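Local coordinates for protein gamma-glutamyltransferase 1 Threonine peptidase. MEROPS family T03 (Pseudomonas nitroreducens, PDB 7D9E) that transfers gamma-glutamyl groups from peptides to amino acids and hydrolyses glutathione to L-glutamate and L-cysteinylglycine, at residues 27-30 against 35-38; 3-8 against 13-18; 84-89 against 107-112; 99-104 against 165-170; 148-151 against 156-159. All blocks are in the same frame, centred on the assembly; numbering follows the deposited sequence.

Interaction 1: residues 27-30 against 35-38; sequences GVVV and FLLN
Gly27 to Val30 and Phe35 to Leu37 are the two arms of a long loop, running in opposite directions and joined by a single beta bridge, Val29 to Leu36. Gly27, whose backbone angles would jam a CB against the preceding carbonyl O, rests its carbonyl carbon on CD2 of Leu36. At Val28 the carbonyl O accepts the N-H of Leu37 at 2.9 Å, while Leu36 CA brings its hydrogen to the same oxygen, CA to O 3.4 Å. Val29 then meets Leu36 methyl to methyl, CG2 to CD2 3.6 Å. Its own N-H turns outward, to Asn183 of the partner chain, so the loop is tied into the subunit interface. At Val30 the N-H donates to Phe35 O at 3.0 Å, a nearly straight bond of 169°. Both side chains here point the same way, and Phe35 also meets the ring of Phe217 of the partner chain. With an alanine at Phe35, the Val30 methyl is likely to lose the ring face it rests on, and Phe217 to be left without this ring beside it. CG2 of Val30, which stands opposite the carbonyl carbon (CG1 chi1 175°), sits over one ring face, 4.0 Å from the Phe35 centroid and 25° off its normal.

Interaction 2: residues 3-8 against 13-18; sequences HFSIVD and AVSNTY
The hairpin of strands 2-7 and 13-19 starts beside Thr1, the probable nucleophile, and His3 with Thr17 stands at that end, Thr17 touching Thr1. Two hydrogen-bonded pairs, Phe4 with Asn16 and Ile6 with Val14, zip the antiparallel strands together; Asn16 N to Phe4 O measures 3.0 Å. The His3 ring, swung out with CG trans to the backbone N (chi1 -179°), reaches along its own strand to Ser5 and across to Ser15 and Thr17. ND1 is hydrogen-bonded to Thr17 OG1 at 2.7 Å. NE2 donates its N-H to Ser5 OG at 3.0 Å, in the ring plane though bent. CE1 lies 2.9 Å from Ser15 OG. A leucine at His3 would probably cost Thr17 OG1 the ND1 bond that helps orient it, and Ser5 OG one donor. On the other face Asn16 CB packs over the Phe4 ring, 3.9 Å from its centroid, with amide and ring planes 30° apart; the side-chain amide oxygen OD1 of Asn16 goes to Tyr93 of the partner chain. That chain continues the sheet over the interface, while the His3, Ser5 and Val7 face packs on strands 84-90 and 168-173, where Ser5 OG bonds to Gln168 O.

Interaction 3: residues 84-89 against 107-112; sequences HVSLVL and NVYDFH
Ser86 and Leu87, the pair that forms a classic beta bulge of strand 84-90 opposite Val79, meet Tyr109 at the end of helix 97-109. The tyrosine does most of the reaching: its side chain stretches from the helix to the strand and slides past Leu87, which points the other way. The Leu87 methyl CD2 comes to 4.0 Å from Tyr109 CE2, approaching the ring obliquely, and Leu87 CB lies 4.0 Å from the phenol oxygen OH. With CG trans to the backbone N, a chi1 of -172° carries the isobutyl end of Leu87 out to the tyrosine. The hydroxyls of Ser86 and Tyr109 stand 3.6 Å apart, OG to OH, and a water joins them, 2.7 Å from Ser86 OG and 2.7 Å from Tyr109 OH. It lies at the ring edge, in the plane of the phenol, and bridges the serine and tyrosine hydroxyls. Val108 CG1, from the same helix, covers one face of the ring, and Trp257 of the partner chain meets the tyrosine edge-to-face. Tyr109 thus bridges the helix end and the sheet, in the helix-on-sheet layering typical of the Ntn-hydrolase fold.

Interaction 4: residues 99-104 against 165-170; sequences TSIFQV and GDIQAI
Val104 and Ile167 point their side chains straight at each other and meet tip to tip, joining helix 97-109 to the run of chain that leads into strand 168-173. The helix lies against the sheet of strands 84-90 and 168-173, as in the helix-on-sheet layers of the Ntn-hydrolase fold. The touching atom on the helix is CG2 of Val104, placed beside its backbone N by a chi1 of 174° for CG1. From it Ile167 CD1 lies at 3.9 Å and Ile167 CG1 also at 3.9 Å, so the valine methyl meets both carbons of the longer isoleucine branch. That branch is kinked, with chi2 at -85°, and CD1 also comes within 4.3 Å of Ile101 CG1, one turn back along the helix. Ile167 therefore reaches over the helix turn between Ile101 and Val104, and its side chain also touches Val119 of helix 115-120. Val104 rests in addition on Leu89 of strand 84-90. The backbone N of Ile167 is bonded to Asp182, leaving the encounter itself to carbon. With no hydrogen bond or charge passing between the segments, the grip between the helix and the lead-in to the strand is that of branched aliphatic groups, and it depends on fit and burial.

Interaction 5: residues 148-151 against 156-159; sequences DELK and TLED
Helix 144-153 and strand 156-159 come closest at their near ends, where the CA atoms of Lys151 and Thr156 are 6.3 Å apart, and no backbone hydrogen bond passes between the two segments. They are the last two elements of a beta-alpha-beta unit: strand 133-136 leads to the helix, and the chain returns through strand 156-159 parallel to the first strand. Leu157 is the one strand residue here whose side chain meets the helix, and it takes both helix partners on its two methyls. CD2 goes to Leu150, lying 4.2 Å from its CB, close to where that residue leaves the helix backbone. Leu150 also touches Tyr155 and Ile300 of the partner chain. CD1 turns to Lys151 and touches the aliphatic part of the chain, which crosses the leucine obliquely rather than running along it. A bend at chi3 (-116°) folds the lysine back, so that more than one of its carbons lies on the leucine. Leu157 also touches Ile134 and Tyr136 of the parallel strand and Leu142, so it joins helix and sheet; of its two helix partners, Leu150 is buried and Lys151 exposed. The nearest touch is Leu157 CD1 to Lys151 CG at 3.9 Å, and CD1 also lies 4.1 Å from Lys151 CE.

Interactions 2, 3 and 4 form one connected group: Ser5 OG of interaction 2 bonds to Gln168 O of interaction 4, and Val88 of interaction 3 bonds to Ile170 of interaction 4. Interactions 3 and 4 share helix 97-109 and neighbouring strands of one sheet. Interactions 1 and 5 stand apart, their centres about 38 Å from each other. Burial does not follow that grouping: interactions 1, 2 and 4 are buried, 1 and 2 both at the interface with the other chain, while 3 and 5 are only partly so. Backbone hydrogen bonds carry 1 and 2; a water serves 3; carbon contacts alone hold 4 and 5. Interaction 2 touches Thr1, the probable nucleophile.

Interaction 1: residues 27-30 against 35-38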
# COMPACT_ATOMS: atom_id res chain seq x y z
N GLY B 27 -7.73 9.00 -13.33
CA GLY B 27 -7.56 9.40 -14.71
C GLY B 27 -7.59 10.88 -14.96
O GLY B 27 -7.42 11.30 -16.11
N VAL B 28 -7.82 11.69 -13.93
CA VAL B 28 -7.85 13.14 -14.06
C VAL B 28 -6.45 13.69 -13.82
O VAL B 28 -5.87 13.50 -12.74
CB VAL B 28 -8.84 13.73 -13.05
CG1 VAL B 28 -8.87 15.25 -13.15
CG2 VAL B 28 -10.23 13.14 -13.27
N VAL B 29 -5.94 14.43 -14.79
CA VAL B 29 -4.69 15.16 -14.67
C VAL B 29 -5.01 16.62 -14.38
O VAL B 29 -5.89 17.21 -15.02
CB VAL B 29 -3.84 15.05 -15.94
CG1 VAL B 29 -2.50 15.74 -15.73
CG2 VAL B 29 -3.66 13.59 -16.29
N VAL B 30 -4.29 17.21 -13.43
CA VAL B 30 -4.47 18.62 -13.13
C VAL B 30 -3.85 19.43 -14.25
O VAL B 30 -2.62 19.51 -14.38
CB VAL B 30 -3.86 18.99 -11.77
CG1 VAL B 30 -3.96 20.48 -11.54
CG2 VAL B 30 -4.58 18.22 -10.68
N PHE B 35 0.08 16.29 -12.85
CA PHE B 35 -0.03 15.11 -12.01
C PHE B 35 -1.45 14.58 -11.96
O PHE B 35 -2.42 15.33 -12.12
CB PHE B 35 0.48 15.34 -10.58
CG PHE B 35 -0.30 16.35 -9.80
CD1 PHE B 35 -0.03 17.71 -9.90
CD2 PHE B 35 -1.31 15.93 -8.94
CE1 PHE B 35 -0.74 18.61 -9.15
CE2 PHE B 35 -2.04 16.84 -8.20
CZ PHE B 35 -1.75 18.18 -8.30
N LEU B 36 -1.54 13.26 -11.72
CA LEU B 36 -2.80 12.55 -11.64
C LEU B 36 -3.41 12.67 -10.25
O LEU B 36 -2.70 12.66 -9.24
CB LEU B 36 -2.58 11.06 -11.90
CG LEU B 36 -2.34 10.77 -13.38
CD1 LEU B 36 -1.53 9.51 -13.57
CD2 LEU B 36 -3.69 10.72 -14.13
N LEU B 37 -4.73 12.71 -10.21
CA LEU B 37 -5.45 12.65 -8.95
C LEU B 37 -5.90 11.23 -8.64
O LEU B 37 -6.33 10.49 -9.54
CB LEU B 37 -6.68 13.56 -9.01
CG LEU B 37 -6.36 15.05 -8.95
CD1 LEU B 37 -7.62 15.85 -9.19
CD2 LEU B 37 -5.76 15.42 -7.62
N ASN B 38 -5.81 10.86 -7.37
CA ASN B 38 -6.20 9.55 -6.90
C ASN B 38 -7.69 9.27 -7.09
O ASN B 38 -8.52 10.16 -7.31
CB ASN B 38 -5.91 9.45 -5.40
CG ASN B 38 -6.82 10.34 -4.59
OD1 ASN B 38 -7.92 9.93 -4.21
ND2 ASN B 38 -6.39 11.58 -4.34

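Interaction 2: residues 3-8 against 13-18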
# COMPACT_ATOMS: atom_id res chain seq x y z
N HIS B 3 5.57 0.32 -3.34
CA HIS B 3 6.25 0.30 -2.07
C HIS B 3 7.75 0.39 -2.32
O HIS B 3 8.27 -0.22 -3.25
CB HIS B 3 5.98 -1.03 -1.32
CG HIS B 3 6.64 -1.08 0.00
ND1 HIS B 3 6.11 -0.47 1.12
CD2 HIS B 3 7.83 -1.60 0.38
CE1 HIS B 3 6.96 -0.59 2.12
NE2 HIS B 3 8.01 -1.29 1.70
N PHE B 4 8.46 1.07 -1.42
CA PHE B 4 9.92 0.98 -1.39
C PHE B 4 10.39 0.89 0.06
O PHE B 4 9.72 1.32 1.00
CB PHE B 4 10.60 2.14 -2.14
CG PHE B 4 10.32 3.51 -1.60
CD1 PHE B 4 11.07 4.04 -0.55
CD2 PHE B 4 9.35 4.30 -2.17
CE1 PHE B 4 10.85 5.30 -0.08
CE2 PHE B 4 9.11 5.58 -1.68
CZ PHE B 4 9.85 6.07 -0.65
N SER B 5 11.59 0.30 0.20
CA SER B 5 12.23 0.04 1.49
C SER B 5 13.65 0.57 1.43
O SER B 5 14.35 0.36 0.43
CB SER B 5 12.25 -1.47 1.73
OG SER B 5 10.93 -1.98 1.92
N ILE B 6 14.08 1.25 2.51
CA ILE B 6 15.42 1.82 2.59
C ILE B 6 15.98 1.59 3.99
O ILE B 6 15.27 1.73 4.99
CB ILE B 6 15.43 3.33 2.27
CG1 ILE B 6 14.97 3.57 0.82
CG2 ILE B 6 16.79 3.93 2.45
CD1 ILE B 6 14.57 5.00 0.52
N VAL B 7 17.26 1.26 4.05
CA VAL B 7 18.01 1.20 5.29
C VAL B 7 19.30 1.98 5.06
O VAL B 7 19.96 1.80 4.03
CB VAL B 7 18.33 -0.25 5.71
CG1 VAL B 7 19.18 -0.28 6.99
CG2 VAL B 7 17.04 -1.02 5.92
N ASP B 8 19.69 2.83 6.02
CA ASP B 8 20.95 3.55 5.91
C ASP B 8 22.00 2.89 6.79
O ASP B 8 21.70 1.98 7.57
CB ASP B 8 20.77 5.06 6.18
CG ASP B 8 20.49 5.39 7.64
OD1 ASP B 8 20.86 4.63 8.55
OD2 ASP B 8 19.86 6.44 7.87
N ALA B 13 15.69 2.95 9.18
CA ALA B 13 14.93 2.29 8.13
C ALA B 13 13.67 3.08 7.82
O ALA B 13 13.04 3.67 8.70
CB ALA B 13 14.55 0.86 8.54
N VAL B 14 13.29 3.07 6.55
CA VAL B 14 12.02 3.61 6.07
C VAL B 14 11.34 2.55 5.22
O VAL B 14 11.96 1.99 4.30
CB VAL B 14 12.20 4.91 5.26
CG1 VAL B 14 10.86 5.32 4.61
CG2 VAL B 14 12.74 6.03 6.12
N SER B 15 10.06 2.30 5.50
CA SER B 15 9.21 1.45 4.68
C SER B 15 8.03 2.31 4.26
O SER B 15 7.26 2.76 5.11
CB SER B 15 8.75 0.27 5.53
OG SER B 15 8.28 -0.79 4.72
N ASN B 16 7.89 2.56 2.96
CA ASN B 16 6.91 3.54 2.48
C ASN B 16 6.02 2.93 1.42
O ASN B 16 6.51 2.51 0.36
CB ASN B 16 7.63 4.75 1.89
CG ASN B 16 6.69 5.86 1.61
OD1 ASN B 16 6.32 6.60 2.50
ND2 ASN B 16 6.25 5.95 0.35
N THR B 17 4.71 2.90 1.69
CA THR B 17 3.72 2.44 0.72
C THR B 17 2.85 3.63 0.38
O THR B 17 2.32 4.29 1.28
CB THR B 17 2.83 1.32 1.31
OG1 THR B 17 3.63 0.28 1.89
CG2 THR B 17 2.01 0.70 0.21
N TYR B 18 2.68 3.91 -0.91
CA TYR B 18 1.84 5.03 -1.31
C TYR B 18 1.17 4.71 -2.64
O TYR B 18 1.55 3.76 -3.33
CB TYR B 18 2.57 6.39 -1.19
CG TYR B 18 3.59 6.76 -2.24
CD1 TYR B 18 4.22 5.81 -3.02
CD2 TYR B 18 3.96 8.09 -2.42
CE1 TYR B 18 5.17 6.17 -3.98
CE2 TYR B 18 4.89 8.46 -3.37
CZ TYR B 18 5.50 7.49 -4.14
OH TYR B 18 6.43 7.84 -5.09

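Interaction 3: residues 84-89 against 107-112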
# COMPACT_ATOMS: atom_id res chain seq x y z
N HIS B 84 17.39 -3.63 16.83
CA HIS B 84 18.02 -3.40 15.54
C HIS B 84 17.12 -3.92 14.44
O HIS B 84 16.45 -4.95 14.59
CB HIS B 84 19.37 -4.08 15.48
CG HIS B 84 20.31 -3.61 16.53
ND1 HIS B 84 20.56 -4.31 17.69
CD2 HIS B 84 21.03 -2.46 16.63
CE1 HIS B 84 21.41 -3.64 18.44
NE2 HIS B 84 21.71 -2.51 17.82
N VAL B 85 17.10 -3.19 13.33
CA VAL B 85 16.31 -3.60 12.18
C VAL B 85 16.82 -4.94 11.67
O VAL B 85 18.03 -5.17 11.55
CB VAL B 85 16.40 -2.52 11.10
CG1 VAL B 85 15.77 -3.00 9.81
CG2 VAL B 85 15.74 -1.24 11.58
N SER B 86 15.89 -5.82 11.35
CA SER B 86 16.20 -7.11 10.76
C SER B 86 15.54 -7.31 9.41
O SER B 86 16.11 -8.01 8.57
CB SER B 86 15.78 -8.25 11.69
OG SER B 86 14.41 -8.16 12.02
N LEU B 87 14.37 -6.72 9.16
CA LEU B 87 13.70 -6.92 7.88
C LEU B 87 12.81 -5.72 7.60
O LEU B 87 12.08 -5.28 8.49
CB LEU B 87 12.85 -8.20 7.90
CG LEU B 87 12.25 -8.63 6.56
CD1 LEU B 87 13.35 -9.09 5.61
CD2 LEU B 87 11.21 -9.73 6.78
N VAL B 88 12.88 -5.20 6.38
CA VAL B 88 12.04 -4.08 5.96
C VAL B 88 11.30 -4.55 4.73
O VAL B 88 11.93 -5.08 3.81
CB VAL B 88 12.88 -2.84 5.63
CG1 VAL B 88 11.97 -1.64 5.37
CG2 VAL B 88 13.83 -2.51 6.79
N LEU B 89 9.97 -4.40 4.72
CA LEU B 89 9.22 -4.92 3.59
C LEU B 89 7.86 -4.26 3.47
O LEU B 89 7.32 -3.70 4.42
CB LEU B 89 9.06 -6.45 3.64
CG LEU B 89 8.04 -7.06 4.60
CD1 LEU B 89 7.88 -8.56 4.32
CD2 LEU B 89 8.42 -6.87 6.05
N ASN B 107 7.52 -17.34 5.21
CA ASN B 107 8.60 -17.95 4.43
C ASN B 107 9.96 -17.68 5.05
O ASN B 107 10.83 -18.57 5.07
CB ASN B 107 8.52 -17.39 3.01
CG ASN B 107 7.26 -17.81 2.30
OD1 ASN B 107 6.51 -18.64 2.81
ND2 ASN B 107 7.03 -17.26 1.11
N VAL B 108 10.17 -16.46 5.54
CA VAL B 108 11.44 -16.11 6.17
C VAL B 108 11.57 -16.75 7.55
O VAL B 108 12.61 -17.32 7.88
CB VAL B 108 11.57 -14.58 6.26
CG1 VAL B 108 12.77 -14.19 7.11
CG2 VAL B 108 11.67 -13.96 4.88
N TYR B 109 10.53 -16.63 8.39
CA TYR B 109 10.65 -16.95 9.81
C TYR B 109 10.24 -18.36 10.18
O TYR B 109 10.69 -18.87 11.22
CB TYR B 109 9.86 -15.93 10.65
CG TYR B 109 10.54 -14.59 10.67
CD1 TYR B 109 11.57 -14.36 11.56
CD2 TYR B 109 10.16 -13.58 9.82
CE1 TYR B 109 12.22 -13.14 11.59
CE2 TYR B 109 10.82 -12.36 9.83
CZ TYR B 109 11.84 -12.14 10.72
OH TYR B 109 12.53 -10.97 10.78
N ASP B 110 9.38 -19.00 9.40
CA ASP B 110 8.97 -20.37 9.67
C ASP B 110 9.60 -21.37 8.73
O ASP B 110 10.05 -22.42 9.17
CB ASP B 110 7.44 -20.48 9.61
CG ASP B 110 6.76 -19.68 10.73
OD1 ASP B 110 7.46 -19.16 11.62
OD2 ASP B 110 5.51 -19.56 10.69
N PHE B 111 9.66 -21.07 7.43
CA PHE B 111 10.32 -21.98 6.50
C PHE B 111 11.80 -21.68 6.33
O PHE B 111 12.51 -22.50 5.73
CB PHE B 111 9.60 -21.99 5.16
CG PHE B 111 8.21 -22.55 5.25
CD1 PHE B 111 8.00 -23.91 5.35
CD2 PHE B 111 7.11 -21.71 5.26
CE1 PHE B 111 6.74 -24.44 5.45
CE2 PHE B 111 5.82 -22.22 5.37
CZ PHE B 111 5.65 -23.60 5.47
N HIS B 112 12.28 -20.58 6.88
CA HIS B 112 13.70 -20.25 6.90
C HIS B 112 14.28 -20.18 5.49
O HIS B 112 15.41 -20.60 5.23
CB HIS B 112 14.47 -21.18 7.84
CG HIS B 112 14.10 -20.98 9.28
ND1 HIS B 112 13.47 -21.94 10.04
CD2 HIS B 112 14.18 -19.88 10.07
CE1 HIS B 112 13.24 -21.46 11.25
NE2 HIS B 112 13.66 -20.21 11.29
O HOH W 1 14.05 -10.69 13.00

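Interaction 4: residues 99-104 against 165-170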
# COMPACT_ATOMS: atom_id res chain seq x y z
N THR B 99 -2.03 -10.08 3.42
CA THR B 99 -1.85 -11.52 3.28
C THR B 99 -0.55 -11.85 2.56
O THR B 99 0.08 -12.88 2.87
CB THR B 99 -3.04 -12.21 2.60
OG1 THR B 99 -3.19 -11.74 1.27
CG2 THR B 99 -4.34 -12.02 3.42
N SER B 100 -0.12 -11.00 1.61
CA SER B 100 1.17 -11.25 0.98
C SER B 100 2.33 -11.02 1.95
O SER B 100 3.28 -11.81 1.97
CB SER B 100 1.37 -10.40 -0.26
OG SER B 100 0.76 -10.99 -1.42
N ILE B 101 2.27 -9.96 2.75
CA ILE B 101 3.30 -9.75 3.76
C ILE B 101 3.36 -10.93 4.73
O ILE B 101 4.45 -11.42 5.07
CB ILE B 101 3.07 -8.42 4.48
CG1 ILE B 101 3.38 -7.30 3.51
CG2 ILE B 101 3.95 -8.32 5.74
CD1 ILE B 101 2.99 -5.93 3.96
N PHE B 102 2.19 -11.41 5.19
CA PHE B 102 2.13 -12.57 6.08
C PHE B 102 2.82 -13.77 5.47
O PHE B 102 3.58 -14.46 6.15
CB PHE B 102 0.65 -12.86 6.35
CG PHE B 102 0.37 -14.06 7.21
CD1 PHE B 102 1.02 -14.26 8.43
CD2 PHE B 102 -0.62 -14.96 6.84
CE1 PHE B 102 0.67 -15.34 9.24
CE2 PHE B 102 -0.95 -16.03 7.65
CZ PHE B 102 -0.31 -16.21 8.83
N GLN B 103 2.57 -14.04 4.18
CA GLN B 103 3.21 -15.17 3.53
C GLN B 103 4.71 -14.99 3.48
O GLN B 103 5.46 -15.91 3.78
CB GLN B 103 2.61 -15.39 2.14
CG GLN B 103 1.21 -16.03 2.21
CD GLN B 103 0.47 -15.97 0.89
OE1 GLN B 103 0.52 -16.92 0.09
NE2 GLN B 103 -0.22 -14.87 0.66
N VAL B 104 5.18 -13.79 3.13
CA VAL B 104 6.62 -13.58 3.10
C VAL B 104 7.23 -13.77 4.49
O VAL B 104 8.30 -14.38 4.63
CB VAL B 104 6.98 -12.23 2.47
CG1 VAL B 104 8.48 -11.96 2.58
CG2 VAL B 104 6.56 -12.17 1.00
N GLY B 165 1.00 -8.82 -5.76
CA GLY B 165 1.95 -7.98 -5.05
C GLY B 165 3.24 -7.76 -5.81
O GLY B 165 3.43 -8.19 -6.96
N ASP B 166 4.14 -7.05 -5.14
CA ASP B 166 5.42 -6.58 -5.66
C ASP B 166 6.26 -6.22 -4.42
O ASP B 166 6.49 -5.05 -4.10
CB ASP B 166 5.25 -5.45 -6.66
CG ASP B 166 6.55 -5.09 -7.36
OD1 ASP B 166 7.51 -5.88 -7.33
OD2 ASP B 166 6.57 -4.03 -8.02
N ILE B 167 6.68 -7.25 -3.71
CA ILE B 167 7.39 -7.04 -2.45
C ILE B 167 8.75 -6.41 -2.75
O ILE B 167 9.49 -6.87 -3.64
CB ILE B 167 7.55 -8.40 -1.75
CG1 ILE B 167 6.21 -8.92 -1.19
CG2 ILE B 167 8.55 -8.26 -0.58
CD1 ILE B 167 5.84 -8.40 0.18
N GLN B 168 9.11 -5.41 -1.96
CA GLN B 168 10.44 -4.81 -2.00
C GLN B 168 10.96 -4.91 -0.57
O GLN B 168 10.38 -4.32 0.34
CB GLN B 168 10.40 -3.36 -2.46
CG GLN B 168 9.77 -3.17 -3.82
CD GLN B 168 10.51 -3.89 -4.91
OE1 GLN B 168 11.73 -4.04 -4.84
NE2 GLN B 168 9.79 -4.27 -5.93
N ALA B 169 12.04 -5.67 -0.38
CA ALA B 169 12.47 -6.03 0.96
C ALA B 169 13.98 -5.87 1.14
O ALA B 169 14.77 -6.00 0.21
CB ALA B 169 12.11 -7.51 1.27
N ILE B 170 14.36 -5.57 2.38
CA ILE B 170 15.76 -5.53 2.80
C ILE B 170 15.88 -6.37 4.06
O ILE B 170 15.07 -6.23 4.98
CB ILE B 170 16.21 -4.09 3.12
CG1 ILE B 170 16.07 -3.22 1.87
CG2 ILE B 170 17.64 -4.09 3.68
CD1 ILE B 170 16.27 -1.73 2.17

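Interaction 5: residues 148-151 against 156-159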
# COMPACT_ATOMS: atom_id res chain seq x y z
N ASP B 148 -5.84 -29.31 -7.48
CA ASP B 148 -6.89 -30.32 -7.53
C ASP B 148 -7.39 -30.65 -6.12
O ASP B 148 -8.60 -30.81 -5.92
CB ASP B 148 -6.37 -31.58 -8.22
CG ASP B 148 -6.23 -31.39 -9.73
OD1 ASP B 148 -6.84 -30.45 -10.28
OD2 ASP B 148 -5.52 -32.20 -10.35
N GLU B 149 -6.49 -30.74 -5.15
CA GLU B 149 -6.93 -31.00 -3.79
C GLU B 149 -7.76 -29.84 -3.25
O GLU B 149 -8.79 -30.06 -2.61
CB GLU B 149 -5.76 -31.28 -2.85
CG GLU B 149 -6.30 -31.72 -1.49
CD GLU B 149 -5.25 -32.26 -0.56
OE1 GLU B 149 -4.14 -32.58 -1.03
OE2 GLU B 149 -5.55 -32.39 0.65
N LEU B 150 -7.31 -28.61 -3.48
CA LEU B 150 -8.09 -27.47 -2.99
C LEU B 150 -9.49 -27.48 -3.59
O LEU B 150 -10.47 -27.22 -2.90
CB LEU B 150 -7.39 -26.16 -3.30
CG LEU B 150 -6.11 -25.88 -2.53
CD1 LEU B 150 -5.37 -24.70 -3.13
CD2 LEU B 150 -6.41 -25.64 -1.05
N LYS B 151 -9.59 -27.79 -4.89
CA LYS B 151 -10.91 -27.87 -5.51
C LYS B 151 -11.73 -29.00 -4.89
O LYS B 151 -12.94 -28.85 -4.68
CB LYS B 151 -10.77 -28.06 -7.02
CG LYS B 151 -10.27 -26.81 -7.73
CD LYS B 151 -10.50 -26.88 -9.24
CE LYS B 151 -9.20 -26.89 -10.00
NZ LYS B 151 -9.40 -26.42 -11.41
N THR B 156 -13.12 -22.55 -4.92
CA THR B 156 -13.06 -22.03 -6.28
C THR B 156 -11.74 -21.31 -6.43
O THR B 156 -11.38 -20.49 -5.58
CB THR B 156 -14.21 -21.06 -6.54
OG1 THR B 156 -15.47 -21.74 -6.45
CG2 THR B 156 -14.09 -20.41 -7.91
N LEU B 157 -10.99 -21.62 -7.49
CA LEU B 157 -9.70 -20.99 -7.75
C LEU B 157 -9.85 -20.04 -8.93
O LEU B 157 -10.33 -20.45 -9.99
CB LEU B 157 -8.63 -22.03 -8.07
CG LEU B 157 -8.58 -23.23 -7.12
CD1 LEU B 157 -7.45 -24.16 -7.52
CD2 LEU B 157 -8.42 -22.80 -5.68
N GLU B 158 -9.42 -18.79 -8.74
CA GLU B 158 -9.55 -17.76 -9.76
C GLU B 158 -8.22 -17.05 -9.99
O GLU B 158 -7.57 -16.60 -9.04
CB GLU B 158 -10.60 -16.72 -9.37
N ASP B 159 -7.83 -16.94 -11.26
CA ASP B 159 -6.73 -16.07 -11.67
C ASP B 159 -7.23 -14.63 -11.60
O ASP B 159 -8.12 -14.23 -12.35
CB ASP B 159 -6.34 -16.43 -13.10
CG ASP B 159 -5.13 -15.66 -13.60
OD1 ASP B 159 -4.77 -14.64 -12.97
OD2 ASP B 159 -4.59 -16.03 -14.66